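Local structure of amidohydrolase (Staphylococcus aureus, 3NUR) at residues Y31-I36 with L92-G97; G131-P136 with K157-M162; T181-D186 with R243-N248; L235-I240 with E272-S277. The protein probably catalyses the metal-dependent hydrolysis of a carbon-nitrogen bond other than a peptide bond, as a TIM-barrel member of the amidohydrolase family. All blocks are in the same frame, centred on the assembly; numbering follows the deposited sequence. Where two conformers were deposited one is given.

Contact 1 (Y31-I36 with L92-G97)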
loop_
_atom_site.group_PDB
_atom_site.type_symbol
_atom_site.label_atom_id
_atom_site.label_comp_id
_atom_site.label_asym_id
_atom_site.label_seq_id
_atom_site.Cartn_x
_atom_site.Cartn_y
_atom_site.Cartn_z
ATOM N N TYR A 31 -8.322 -4.897 -7.355
ATOM C CA TYR A 31 -9.586 -5.395 -7.869
ATOM C C TYR A 31 -10.679 -4.382 -7.541
ATOM O O TYR A 31 -10.533 -3.611 -6.603
ATOM C CB TYR A 31 -9.938 -6.784 -7.260
ATOM C CG TYR A 31 -10.465 -6.709 -5.847
ATOM C CD1 TYR A 31 -9.597 -6.582 -4.768
ATOM C CD2 TYR A 31 -11.838 -6.650 -5.593
ATOM C CE1 TYR A 31 -10.074 -6.456 -3.473
ATOM C CE2 TYR A 31 -12.327 -6.508 -4.298
ATOM C CZ TYR A 31 -11.436 -6.401 -3.242
ATOM O OH TYR A 31 -11.881 -6.255 -1.958
ATOM N N VAL A 32 -11.799 -4.428 -8.279
ATOM C CA VAL A 32 -12.997 -3.654 -7.938
ATOM C C VAL A 32 -14.161 -4.606 -8.158
ATOM O O VAL A 32 -13.993 -5.637 -8.834
ATOM C CB VAL A 32 -13.179 -2.305 -8.696
ATOM C CG1 VAL A 32 -11.977 -1.378 -8.506
ATOM C CG2 VAL A 32 -13.490 -2.513 -10.185
ATOM N N ILE A 33 -15.323 -4.265 -7.570
ATOM C CA ILE A 33 -16.553 -5.036 -7.741
ATOM C C ILE A 33 -17.565 -4.109 -8.418
ATOM O O ILE A 33 -17.889 -3.044 -7.885
ATOM C CB ILE A 33 -17.057 -5.661 -6.416
ATOM C CG1 ILE A 33 -16.060 -6.726 -5.920
ATOM C CG2 ILE A 33 -18.464 -6.278 -6.597
ATOM C CD1 ILE A 33 -16.000 -6.859 -4.460
ATOM N N GLU A 34 -18.017 -4.498 -9.626
ATOM C CA GLU A 34 -18.946 -3.693 -10.440
ATOM C C GLU A 34 -20.143 -3.137 -9.661
ATOM O O GLU A 34 -20.389 -1.932 -9.720
ATOM C CB GLU A 34 -19.408 -4.484 -11.668
ATOM C CG GLU A 34 -20.071 -3.621 -12.727
ATOM C CD GLU A 34 -20.608 -4.424 -13.895
ATOM O OE1 GLU A 34 -19.815 -4.746 -14.808
ATOM O OE2 GLU A 34 -21.816 -4.756 -13.883
ATOM N N ASP A 35 -20.839 -4.000 -8.894
ATOM C CA ASP A 35 -21.998 -3.599 -8.091
ATOM C C ASP A 35 -21.654 -2.576 -7.013
ATOM O O ASP A 35 -22.473 -1.696 -6.731
ATOM C CB ASP A 35 -22.713 -4.826 -7.511
ATOM C CG ASP A 35 -23.526 -5.636 -8.524
ATOM O OD1 ASP A 35 -23.595 -5.221 -9.711
ATOM O OD2 ASP A 35 -24.096 -6.683 -8.127
ATOM N N ILE A 36 -20.420 -2.647 -6.455
ATOM C CA ILE A 36 -19.946 -1.693 -5.445
ATOM C C ILE A 36 -19.592 -0.400 -6.156
ATOM O O ILE A 36 -19.882 0.677 -5.627
ATOM C CB ILE A 36 -18.788 -2.269 -4.572
ATOM C CG1 ILE A 36 -19.300 -3.467 -3.757
ATOM C CG2 ILE A 36 -18.154 -1.188 -3.644
ATOM C CD1 ILE A 36 -18.294 -4.178 -2.959
ATOM N N LEU A 92 -4.242 -9.103 -2.967
ATOM C CA LEU A 92 -5.304 -8.293 -3.554
ATOM C C LEU A 92 -5.896 -7.226 -2.618
ATOM O O LEU A 92 -6.178 -7.509 -1.451
ATOM C CB LEU A 92 -6.431 -9.211 -4.106
ATOM C CG LEU A 92 -6.086 -10.140 -5.286
ATOM C CD1 LEU A 92 -7.290 -11.019 -5.670
ATOM C CD2 LEU A 92 -5.668 -9.352 -6.493
ATOM N N SER A 93 -6.079 -6.002 -3.158
ATOM C CA SER A 93 -6.651 -4.853 -2.447
ATOM C C SER A 93 -7.625 -4.097 -3.345
ATOM O O SER A 93 -7.472 -4.161 -4.553
ATOM C CB SER A 93 -5.542 -3.905 -2.031
ATOM O OG SER A 93 -4.816 -3.462 -3.169
ATOM N N TYR A 94 -8.620 -3.380 -2.773
ATOM C CA TYR A 94 -9.578 -2.625 -3.579
ATOM C C TYR A 94 -8.884 -1.484 -4.333
ATOM O O TYR A 94 -8.016 -0.815 -3.769
ATOM C CB TYR A 94 -10.748 -2.096 -2.730
ATOM C CG TYR A 94 -12.030 -2.005 -3.527
ATOM C CD1 TYR A 94 -12.988 -3.014 -3.463
ATOM C CD2 TYR A 94 -12.275 -0.919 -4.369
ATOM C CE1 TYR A 94 -14.152 -2.959 -4.240
ATOM C CE2 TYR A 94 -13.442 -0.840 -5.128
ATOM C CZ TYR A 94 -14.371 -1.871 -5.070
ATOM O OH TYR A 94 -15.519 -1.789 -5.816
ATOM N N GLY A 95 -9.242 -1.314 -5.599
ATOM C CA GLY A 95 -8.680 -0.302 -6.488
ATOM C C GLY A 95 -9.435 1.013 -6.490
ATOM O O GLY A 95 -9.874 1.489 -5.439
ATOM N N ASN A 96 -9.545 1.630 -7.670
ATOM C CA ASN A 96 -10.183 2.950 -7.827
ATOM C C ASN A 96 -11.600 2.985 -7.292
ATOM O O ASN A 96 -12.352 2.041 -7.500
ATOM C CB ASN A 96 -10.173 3.370 -9.289
ATOM C CG ASN A 96 -8.800 3.479 -9.890
ATOM O OD1 ASN A 96 -7.784 3.618 -9.190
ATOM N ND2 ASN A 96 -8.745 3.414 -11.211
ATOM N N GLY A 97 -11.936 4.057 -6.580
ATOM C CA GLY A 97 -13.269 4.234 -6.007
ATOM C C GLY A 97 -13.559 3.354 -4.813
ATOM O O GLY A 97 -14.704 2.964 -4.595
#
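Tyr31 and Tyr94 meet where strands 24-31 and 87-94, parallel neighbours in the barrel, come to their ends. Two backbone bonds set the register: Tyr31 N donates to Ser93 O (3.0 Å), and Gly95 N donates to Tyr31 O (2.8 Å), so Tyr31 straddles Tyr94. Their rings form a T-shaped pair, the edge of Tyr94 directed at the face of Tyr31, with centroids 5.1 Å apart and planes at 67°; the closest atoms are Tyr31 CE2 and Tyr94 CD1. The first torsion of Tyr31 (77°) sets CG between the backbone N and the carbonyl carbon, which folds the ring over the Ser93-Tyr94 backbone and places Tyr94 CA over the same ring as a CH-pi donor. The ring of Tyr94 in turn runs across Val32, whose CA stands over one face 4.0 Å from the centroid, and Tyr31 O lies above that face as well. At its far end Tyr94 OH accepts a nearly straight bond from Ile33 N (3.0 Å, 176° at the hydrogen), while Ile36 CG2 approaches the hydroxyl to 3.5 Å.

Packing thins toward Asn96, whose backbone O meets Val32 CG1, and Glu34 and Asp35, on the first turn of helix 34-39, are exposed and point away from the strand residues. The hydroxyl of the buried Tyr94 also pairs with Gln37 of that helix. These bonds imply that the far end of Tyr94 is held in place by polar partners, while Val32 CA and the Tyr31 ring set how its ring is turned.

Contact 2 (G131-P136 with K157-M162)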
loop_
_atom_site.group_PDB
_atom_site.type_symbol
_atom_site.label_atom_id
_atom_site.label_comp_id
_atom_site.label_asym_id
_atom_site.label_seq_id
_atom_site.Cartn_x
_atom_site.Cartn_y
_atom_site.Cartn_z
ATOM N N GLY A 131 -5.491 -12.074 0.555
ATOM C CA GLY A 131 -6.282 -10.851 0.634
ATOM C C GLY A 131 -5.802 -9.821 1.628
ATOM O O GLY A 131 -5.292 -10.161 2.701
ATOM N N PHE A 132 -5.971 -8.544 1.254
ATOM C CA PHE A 132 -5.738 -7.400 2.121
ATOM C C PHE A 132 -7.113 -6.788 2.356
ATOM O O PHE A 132 -7.927 -6.693 1.416
ATOM C CB PHE A 132 -4.753 -6.373 1.495
ATOM C CG PHE A 132 -3.287 -6.512 1.898
ATOM C CD1 PHE A 132 -2.870 -7.535 2.743
ATOM C CD2 PHE A 132 -2.322 -5.654 1.380
ATOM C CE1 PHE A 132 -1.518 -7.660 3.117
ATOM C CE2 PHE A 132 -0.969 -5.789 1.739
ATOM C CZ PHE A 132 -0.583 -6.776 2.625
ATOM N N ALA A 133 -7.385 -6.425 3.608
ATOM C CA ALA A 133 -8.674 -5.834 4.014
ATOM C C ALA A 133 -8.902 -4.431 3.454
ATOM O O ALA A 133 -7.950 -3.648 3.311
ATOM C CB ALA A 133 -8.736 -5.766 5.527
ATOM N N THR A 134 -10.170 -4.123 3.147
ATOM C CA THR A 134 -10.666 -2.802 2.749
ATOM C C THR A 134 -11.458 -2.337 3.975
ATOM O O THR A 134 -12.352 -3.052 4.442
ATOM C CB THR A 134 -11.457 -2.839 1.440
ATOM O OG1 THR A 134 -10.598 -3.361 0.422
ATOM C CG2 THR A 134 -11.954 -1.450 1.019
ATOM N N LEU A 135 -11.054 -1.199 4.558
ATOM C CA LEU A 135 -11.613 -0.740 5.834
ATOM C C LEU A 135 -12.371 0.555 5.783
ATOM O O LEU A 135 -11.895 1.490 5.162
ATOM C CB LEU A 135 -10.496 -0.609 6.887
ATOM C CG LEU A 135 -9.590 -1.840 7.094
ATOM C CD1 LEU A 135 -8.452 -1.506 8.010
ATOM C CD2 LEU A 135 -10.396 -3.034 7.617
ATOM N N PRO A 136 -13.478 0.682 6.549
ATOM C CA PRO A 136 -14.191 1.969 6.590
ATOM C C PRO A 136 -13.485 2.934 7.558
ATOM O O PRO A 136 -13.941 3.161 8.673
ATOM C CB PRO A 136 -15.594 1.560 7.057
ATOM C CG PRO A 136 -15.352 0.363 7.957
ATOM C CD PRO A 136 -14.153 -0.353 7.380
ATOM N N LYS A 157 -4.363 -11.135 5.262
ATOM C CA LYS A 157 -3.016 -10.986 5.800
ATOM C C LYS A 157 -2.519 -9.551 5.994
ATOM O O LYS A 157 -1.315 -9.334 6.178
ATOM C CB LYS A 157 -2.030 -11.802 4.940
ATOM C CG LYS A 157 -2.312 -13.320 4.899
ATOM C CD LYS A 157 -1.972 -14.029 6.191
ATOM C CE LYS A 157 -2.073 -15.535 6.076
ATOM N NZ LYS A 157 -0.947 -16.203 6.789
ATOM N N GLY A 158 -3.455 -8.607 6.010
ATOM C CA GLY A 158 -3.195 -7.197 6.264
ATOM C C GLY A 158 -4.328 -6.340 5.762
ATOM O O GLY A 158 -5.427 -6.837 5.505
ATOM N N ALA A 159 -4.070 -5.050 5.601
ATOM C CA ALA A 159 -5.066 -4.133 5.072
ATOM C C ALA A 159 -4.346 -3.176 4.148
ATOM O O ALA A 159 -3.163 -2.902 4.350
ATOM C CB ALA A 159 -5.702 -3.333 6.209
ATOM N N LEU A 160 -5.056 -2.676 3.134
ATOM C CA LEU A 160 -4.503 -1.614 2.297
ATOM C C LEU A 160 -5.471 -0.452 2.479
ATOM O O LEU A 160 -6.682 -0.640 2.312
ATOM C CB LEU A 160 -4.363 -2.007 0.819
ATOM C CG LEU A 160 -3.825 -0.887 -0.129
ATOM C CD1 LEU A 160 -2.925 -1.473 -1.217
ATOM C CD2 LEU A 160 -4.982 -0.091 -0.763
ATOM N N ILE A 161 -4.940 0.740 2.813
ATOM C CA ILE A 161 -5.725 1.962 3.061
ATOM C C ILE A 161 -5.349 2.996 2.021
ATOM O O ILE A 161 -4.165 3.312 1.863
ATOM C CB ILE A 161 -5.479 2.544 4.493
ATOM C CG1 ILE A 161 -5.949 1.551 5.592
ATOM C CG2 ILE A 161 -6.168 3.958 4.641
ATOM C CD1 ILE A 161 -5.607 1.957 7.024
HETATM N N MSE A 162 -6.353 3.514 1.319
HETATM C CA MSE A 162 -6.121 4.533 0.306
HETATM C C MSE A 162 -6.425 5.910 0.839
HETATM O O MSE A 162 -7.494 6.146 1.400
HETATM C CB MSE A 162 -6.966 4.245 -0.940
HETATM C CG MSE A 162 -6.243 3.365 -1.945
HETATM SE SE MSE A 162 -7.393 2.778 -3.388
HETATM C CE MSE A 162 -8.778 4.272 -3.344
HETATM O O HOH W 1 -8.058 -2.271 0.305
HETATM O O HOH W 2 -8.982 0.360 3.465
#
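The Phe132 ring lies against the backbone of Lys157-Ala159: Ala159 N stands 3.9 Å above one face, offset toward the rim, and Lys157 O meets the ring edge near its plane, 3.5 Å from Phe132 CE1. Phe132 CD1 comes equally close to Gly158 N. Gly158, having no side chain, lets the ring lie directly on the backbone. Farther round, Phe132 CD2 touches Leu160 CB.

Three backbone bonds join the segments. Lys157 N donates to Gly131 O (2.9 Å) nearly along the C=O axis. Ala133 N donates to Gly158 O (2.8 Å) in an almost straight bond, 178° at the hydrogen, although the donor is tilted from the carbonyl plane. Leu160 N reaches Ala133 O in its carbonyl plane at 3.1 Å. Ala133 and Ala159 thus form a single bridge, with their CB atoms 3.9 Å apart, and Leu135 CD1 packs on Ala159 CB.

The touching parts of the two chains run 48° apart, and past the bridge water takes over. Leu160 O accepts from two waters: one also donates to Thr134 OG1, the other accepts from Leu135 N (2.8 Å). These residues are buried, so the waters satisfy their polar groups where direct pairing has ended.

The bridge joins the chain just after strand 129-131 to strand 159-162, at the seam between the three-stranded and four-stranded parallel portions of the barrel. Helix 140-152, the connection between them, covers Ala133, Leu135 and Ala159 through Cys150 and Phe147; on the other flank strand 159-162 pairs with strand 189-192.

Contact 3 (T181-D186 with R243-N248)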
loop_
_atom_site.group_PDB
_atom_site.type_symbol
_atom_site.label_atom_id
_atom_site.label_comp_id
_atom_site.label_asym_id
_atom_site.label_seq_id
_atom_site.Cartn_x
_atom_site.Cartn_y
_atom_site.Cartn_z
ATOM N N THR A 181 -4.794 -2.481 16.391
ATOM C CA THR A 181 -5.407 -3.704 15.876
ATOM C C THR A 181 -4.445 -4.453 14.962
ATOM O O THR A 181 -4.243 -5.648 15.150
ATOM C CB THR A 181 -6.782 -3.401 15.272
ATOM O OG1 THR A 181 -7.603 -2.853 16.304
ATOM C CG2 THR A 181 -7.450 -4.626 14.713
ATOM N N ALA A 182 -3.812 -3.735 14.007
ATOM C CA ALA A 182 -2.822 -4.325 13.109
ATOM C C ALA A 182 -1.669 -4.972 13.901
ATOM O O ALA A 182 -1.317 -6.112 13.606
ATOM C CB ALA A 182 -2.279 -3.271 12.146
ATOM N N GLU A 183 -1.130 -4.293 14.934
ATOM C CA GLU A 183 -0.036 -4.888 15.715
ATOM C C GLU A 183 -0.502 -6.158 16.451
ATOM O O GLU A 183 0.175 -7.187 16.396
ATOM C CB GLU A 183 0.575 -3.878 16.689
ATOM C CG GLU A 183 1.925 -4.356 17.216
ATOM C CD GLU A 183 2.429 -3.764 18.517
ATOM O OE1 GLU A 183 1.599 -3.437 19.396
ATOM O OE2 GLU A 183 3.667 -3.653 18.667
ATOM N N ASN A 184 -1.692 -6.087 17.084
ATOM C CA ASN A 184 -2.312 -7.205 17.807
ATOM C C ASN A 184 -2.507 -8.410 16.889
ATOM O O ASN A 184 -2.258 -9.537 17.314
ATOM C CB ASN A 184 -3.655 -6.783 18.407
ATOM C CG ASN A 184 -3.554 -6.066 19.740
ATOM O OD1 ASN A 184 -2.480 -5.951 20.349
ATOM N ND2 ASN A 184 -4.685 -5.569 20.238
ATOM N N LEU A 185 -2.918 -8.168 15.630
ATOM C CA LEU A 185 -3.140 -9.228 14.647
ATOM C C LEU A 185 -1.847 -9.675 13.939
ATOM O O LEU A 185 -1.879 -10.677 13.218
ATOM C CB LEU A 185 -4.189 -8.794 13.621
ATOM C CG LEU A 185 -5.604 -8.502 14.142
ATOM C CD1 LEU A 185 -6.408 -7.724 13.101
ATOM C CD2 LEU A 185 -6.324 -9.772 14.555
ATOM N N ASP A 186 -0.714 -8.947 14.162
ATOM C CA ASP A 186 0.601 -9.227 13.553
ATOM C C ASP A 186 0.544 -9.173 12.011
ATOM O O ASP A 186 1.073 -10.045 11.306
ATOM C CB ASP A 186 1.193 -10.557 14.065
ATOM C CG ASP A 186 2.694 -10.675 13.918
ATOM O OD1 ASP A 186 3.386 -9.623 13.958
ATOM O OD2 ASP A 186 3.187 -11.815 13.817
ATOM N N ARG A 243 4.548 3.262 20.331
ATOM C CA ARG A 243 3.401 2.636 20.990
ATOM C C ARG A 243 3.251 1.189 20.512
ATOM O O ARG A 243 2.970 0.300 21.331
ATOM C CB ARG A 243 2.094 3.408 20.688
ATOM C CG ARG A 243 1.941 4.666 21.514
ATOM C CD ARG A 243 0.547 5.293 21.453
ATOM N NE ARG A 243 0.155 5.771 20.118
ATOM C CZ ARG A 243 0.656 6.847 19.504
ATOM N NH1 ARG A 243 1.641 7.540 20.059
ATOM N NH2 ARG A 243 0.202 7.211 18.317
ATOM N N TYR A 244 3.424 0.956 19.183
ATOM C CA TYR A 244 3.257 -0.361 18.531
ATOM C C TYR A 244 4.556 -0.747 17.799
ATOM O O TYR A 244 4.624 -0.671 16.568
ATOM C CB TYR A 244 2.009 -0.338 17.602
ATOM C CG TYR A 244 0.804 0.235 18.313
ATOM C CD1 TYR A 244 0.323 -0.349 19.485
ATOM C CD2 TYR A 244 0.223 1.423 17.889
ATOM C CE1 TYR A 244 -0.722 0.228 20.203
ATOM C CE2 TYR A 244 -0.845 1.990 18.577
ATOM C CZ TYR A 244 -1.315 1.385 19.732
ATOM O OH TYR A 244 -2.352 1.939 20.422
ATOM N N PRO A 245 5.618 -1.104 18.566
ATOM C CA PRO A 245 6.934 -1.358 17.946
ATOM C C PRO A 245 7.047 -2.551 17.006
ATOM O O PRO A 245 8.011 -2.616 16.246
ATOM C CB PRO A 245 7.882 -1.480 19.150
ATOM C CG PRO A 245 7.016 -1.933 20.264
ATOM C CD PRO A 245 5.714 -1.200 20.043
ATOM N N LYS A 246 6.082 -3.478 17.048
ATOM C CA LYS A 246 6.096 -4.644 16.157
ATOM C C LYS A 246 5.333 -4.375 14.865
ATOM O O LYS A 246 5.323 -5.218 13.974
ATOM C CB LYS A 246 5.533 -5.886 16.868
ATOM C CG LYS A 246 6.398 -6.372 18.030
ATOM C CD LYS A 246 5.898 -7.693 18.633
ATOM C CE LYS A 246 4.694 -7.571 19.549
ATOM N NZ LYS A 246 3.404 -7.727 18.819
ATOM N N LEU A 247 4.658 -3.220 14.771
ATOM C CA LEU A 247 3.884 -2.854 13.588
ATOM C C LEU A 247 4.772 -2.589 12.371
ATOM O O LEU A 247 5.781 -1.900 12.491
ATOM C CB LEU A 247 3.019 -1.591 13.865
ATOM C CG LEU A 247 2.180 -1.042 12.671
ATOM C CD1 LEU A 247 1.098 -2.025 12.235
ATOM C CD2 LEU A 247 1.608 0.314 12.972
ATOM N N ASN A 248 4.370 -3.111 11.199
ATOM C CA ASN A 248 5.017 -2.805 9.929
ATOM C C ASN A 248 4.024 -2.191 8.968
ATOM O O ASN A 248 2.868 -2.612 8.885
ATOM C CB ASN A 248 5.650 -4.019 9.247
ATOM C CG ASN A 248 6.758 -4.624 10.038
ATOM O OD1 ASN A 248 7.773 -3.982 10.324
ATOM N ND2 ASN A 248 6.550 -5.859 10.443
HETATM O O HOH W 3 2.525 -2.435 21.789
HETATM O O HOH W 4 1.311 -9.598 18.539
HETATM O O HOH W 5 3.074 -6.797 13.980
#
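Glu183 reaches from the last turn of helix 176-185 into the bend of residues 244-247, its carboxylate turned 76° from the plane of the Tyr244 ring. The two side chains run at a slant to one another, and Glu183 OE1 meets the ring at its edge, 3.3 Å from Tyr244 CD1 and close to the ring plane. With CG opposite the backbone N (chi1 -165°) and the chain extended beyond it, the carboxylate stands well off the helix. Its other oxygen, OE2, uses the anti lone pair to accept from Lys246 N at 2.9 Å, with 162° at the hydrogen.

The bend is a type I beta turn from Tyr244 to Leu247, closed by the bond from Leu247 N to Tyr244 O. It follows helix 240-243 and leads into strand 249-251 of the barrel; helix 176-185 ends in a Schellman motif at Asp186. Glu183 thus spans from one outer helix of the barrel to the turn before a later strand.

Lys246 passes the glutamate at about a right angle. Bends at its third and fourth torsions bring NZ to 4.1 Å from Glu183 OE2, beyond salt-bridge range, and NZ donates to a water instead. On the Tyr244 side, another water donates to both Glu183 OE1 and Arg243 O, giving each carboxylate oxygen a polar partner. A third water joins Asp186 OD1 to Lys246 O. Tyr244 OH and Arg243 NE are both held by Asp176, earlier on helix 176-185. Apart from these polar contacts, Leu247 CD1 packs against Ala182 CB at 3.6 Å.

Contact 4 (L235-I240 with E272-S277)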
loop_
_atom_site.group_PDB
_atom_site.type_symbol
_atom_site.label_atom_id
_atom_site.label_comp_id
_atom_site.label_asym_id
_atom_site.label_seq_id
_atom_site.Cartn_x
_atom_site.Cartn_y
_atom_site.Cartn_z
ATOM N N LEU A 235 2.654 9.606 10.619
ATOM C CA LEU A 235 2.496 8.386 11.416
ATOM C C LEU A 235 3.723 8.123 12.284
ATOM O O LEU A 235 3.595 7.857 13.471
ATOM C CB LEU A 235 2.168 7.179 10.520
ATOM C CG LEU A 235 0.921 7.310 9.600
ATOM C CD1 LEU A 235 0.664 6.001 8.844
ATOM C CD2 LEU A 235 -0.334 7.684 10.384
ATOM N N VAL A 236 4.909 8.319 11.723
ATOM C CA VAL A 236 6.164 8.155 12.446
ATOM C C VAL A 236 6.302 9.232 13.532
ATOM O O VAL A 236 6.581 8.891 14.674
ATOM C CB VAL A 236 7.366 8.146 11.463
ATOM C CG1 VAL A 236 8.700 8.287 12.196
ATOM C CG2 VAL A 236 7.350 6.893 10.589
ATOM N N LEU A 237 6.155 10.518 13.159
ATOM C CA LEU A 237 6.302 11.654 14.082
ATOM C C LEU A 237 5.327 11.634 15.256
ATOM O O LEU A 237 5.675 12.123 16.334
ATOM C CB LEU A 237 6.240 13.012 13.338
ATOM C CG LEU A 237 7.284 13.246 12.238
ATOM C CD1 LEU A 237 7.069 14.596 11.573
ATOM C CD2 LEU A 237 8.727 13.111 12.771
ATOM N N SER A 238 4.134 11.042 15.055
ATOM C CA SER A 238 3.112 10.925 16.115
ATOM C C SER A 238 3.433 9.822 17.162
ATOM O O SER A 238 2.703 9.695 18.151
ATOM C CB SER A 238 1.728 10.695 15.523
ATOM O OG SER A 238 1.564 9.366 15.054
ATOM N N GLY A 239 4.481 9.026 16.913
ATOM C CA GLY A 239 4.914 7.965 17.824
ATOM C C GLY A 239 4.186 6.636 17.762
ATOM O O GLY A 239 4.320 5.816 18.684
ATOM N N ILE A 240 3.470 6.372 16.652
ATOM C CA ILE A 240 2.726 5.117 16.450
ATOM C C ILE A 240 3.673 3.898 16.606
ATOM O O ILE A 240 3.304 2.904 17.236
ATOM C CB ILE A 240 2.017 5.131 15.055
ATOM C CG1 ILE A 240 0.679 5.931 15.127
ATOM C CG2 ILE A 240 1.797 3.692 14.495
ATOM C CD1 ILE A 240 0.031 6.204 13.783
ATOM N N GLU A 272 12.760 14.857 18.998
ATOM C CA GLU A 272 13.372 14.328 20.219
ATOM C C GLU A 272 12.442 13.560 21.148
ATOM O O GLU A 272 12.924 12.841 22.017
ATOM C CB GLU A 272 14.206 15.403 20.948
ATOM C CG GLU A 272 15.407 15.876 20.140
ATOM C CD GLU A 272 16.501 14.856 19.897
ATOM O OE1 GLU A 272 17.213 14.506 20.867
ATOM O OE2 GLU A 272 16.663 14.424 18.733
ATOM N N HIS A 273 11.115 13.673 20.940
ATOM C CA HIS A 273 10.096 12.944 21.696
ATOM C C HIS A 273 10.003 11.454 21.282
ATOM O O HIS A 273 9.363 10.666 21.983
ATOM C CB HIS A 273 8.728 13.616 21.517
ATOM C CG HIS A 273 8.248 13.591 20.095
ATOM N ND1 HIS A 273 8.790 14.427 19.142
ATOM C CD2 HIS A 273 7.308 12.813 19.513
ATOM C CE1 HIS A 273 8.175 14.122 18.009
ATOM N NE2 HIS A 273 7.256 13.182 18.189
ATOM N N LEU A 274 10.617 11.077 20.148
ATOM C CA LEU A 274 10.597 9.688 19.683
ATOM C C LEU A 274 11.751 8.905 20.293
ATOM O O LEU A 274 12.778 9.492 20.638
ATOM C CB LEU A 274 10.681 9.609 18.152
ATOM C CG LEU A 274 9.579 10.360 17.364
ATOM C CD1 LEU A 274 9.889 10.338 15.852
ATOM C CD2 LEU A 274 8.188 9.759 17.652
ATOM N N ASN A 275 11.600 7.580 20.387
ATOM C CA ASN A 275 12.667 6.730 20.933
ATOM C C ASN A 275 13.872 6.596 20.007
ATOM O O ASN A 275 14.983 6.331 20.483
ATOM C CB ASN A 275 12.111 5.339 21.239
ATOM C CG ASN A 275 11.131 5.298 22.389
ATOM O OD1 ASN A 275 11.065 6.200 23.226
ATOM N ND2 ASN A 275 10.354 4.228 22.459
ATOM N N HIS A 276 13.641 6.703 18.675
ATOM C CA HIS A 276 14.669 6.486 17.663
ATOM C C HIS A 276 14.774 7.661 16.702
ATOM O O HIS A 276 13.897 8.533 16.693
ATOM C CB HIS A 276 14.322 5.219 16.848
ATOM C CG HIS A 276 14.006 4.018 17.701
ATOM N ND1 HIS A 276 15.007 3.293 18.321
ATOM C CD2 HIS A 276 12.804 3.495 18.047
ATOM C CE1 HIS A 276 14.389 2.333 19.004
ATOM N NE2 HIS A 276 13.060 2.432 18.892
ATOM N N SER A 277 15.823 7.650 15.850
ATOM C CA SER A 277 15.967 8.686 14.823
ATOM C C SER A 277 14.830 8.486 13.814
ATOM O O SER A 277 14.288 7.375 13.711
ATOM C CB SER A 277 17.315 8.574 14.122
ATOM O OG SER A 277 17.354 7.456 13.249
#
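A first torsion of 63° puts His273 CG between its own backbone N and carbonyl carbon, turning the imidazole toward the end of helix 223-237, while at Leu274 a value of -57° sends the isobutyl group to the same helix end. His273 NE2 donates to Leu237 O at 2.7 Å. The bond is straight, 177° at the hydrogen, and lies in both the carbonyl plane and the ring plane, so the imidazole meets the oxygen edge-on. Leu274 CG sits over one face of the imidazole, 3.7 Å above its plane.

Leu274 packs on the helix end: its CD2 lies 3.5 Å from Val236 O and 3.7 Å from Gly239 CA, and its CD1 makes an apolar pair with Leu237 CD2 at 4.3 Å. The helix ends here in a Schellman motif, Gly239 having positive phi and its N bonding back to Val236 O. The histidine therefore supplies a side-chain donor to a carbonyl of the last turn.

The loop leads into helix 278-284, whose Tyr281 touches both Val236 and Leu274. On another side, Asp242 of helix 240-243 accepts from Asn275 N, placing the loop 272-277 against three helices.

Contacts 1 and 2 belong to the barrel wall and touch directly: Leu92 O and Phe132 N are 2.9 Å apart, a probable hydrogen bond, and Ser93 OG packs on Leu160 CD1. Both lie near the calcium ion held by Glu28, His30, His192 and Asp316. The side chain of Leu160 in contact 2 is about 6 Å from the bound calcium ion. In contact 1 the side chain of Ser93 is about 7 Å from the calcium ion. Contacts 3 and 4 lie on the same side of the chain's centre and interleave along the chain, meeting where Arg243 NH1 reaches Ser238 O at 3.1 Å, a probable hydrogen bond. Contacts 1 and 4, with centres about 34 Å apart, fall on opposite sides of the chain's centre.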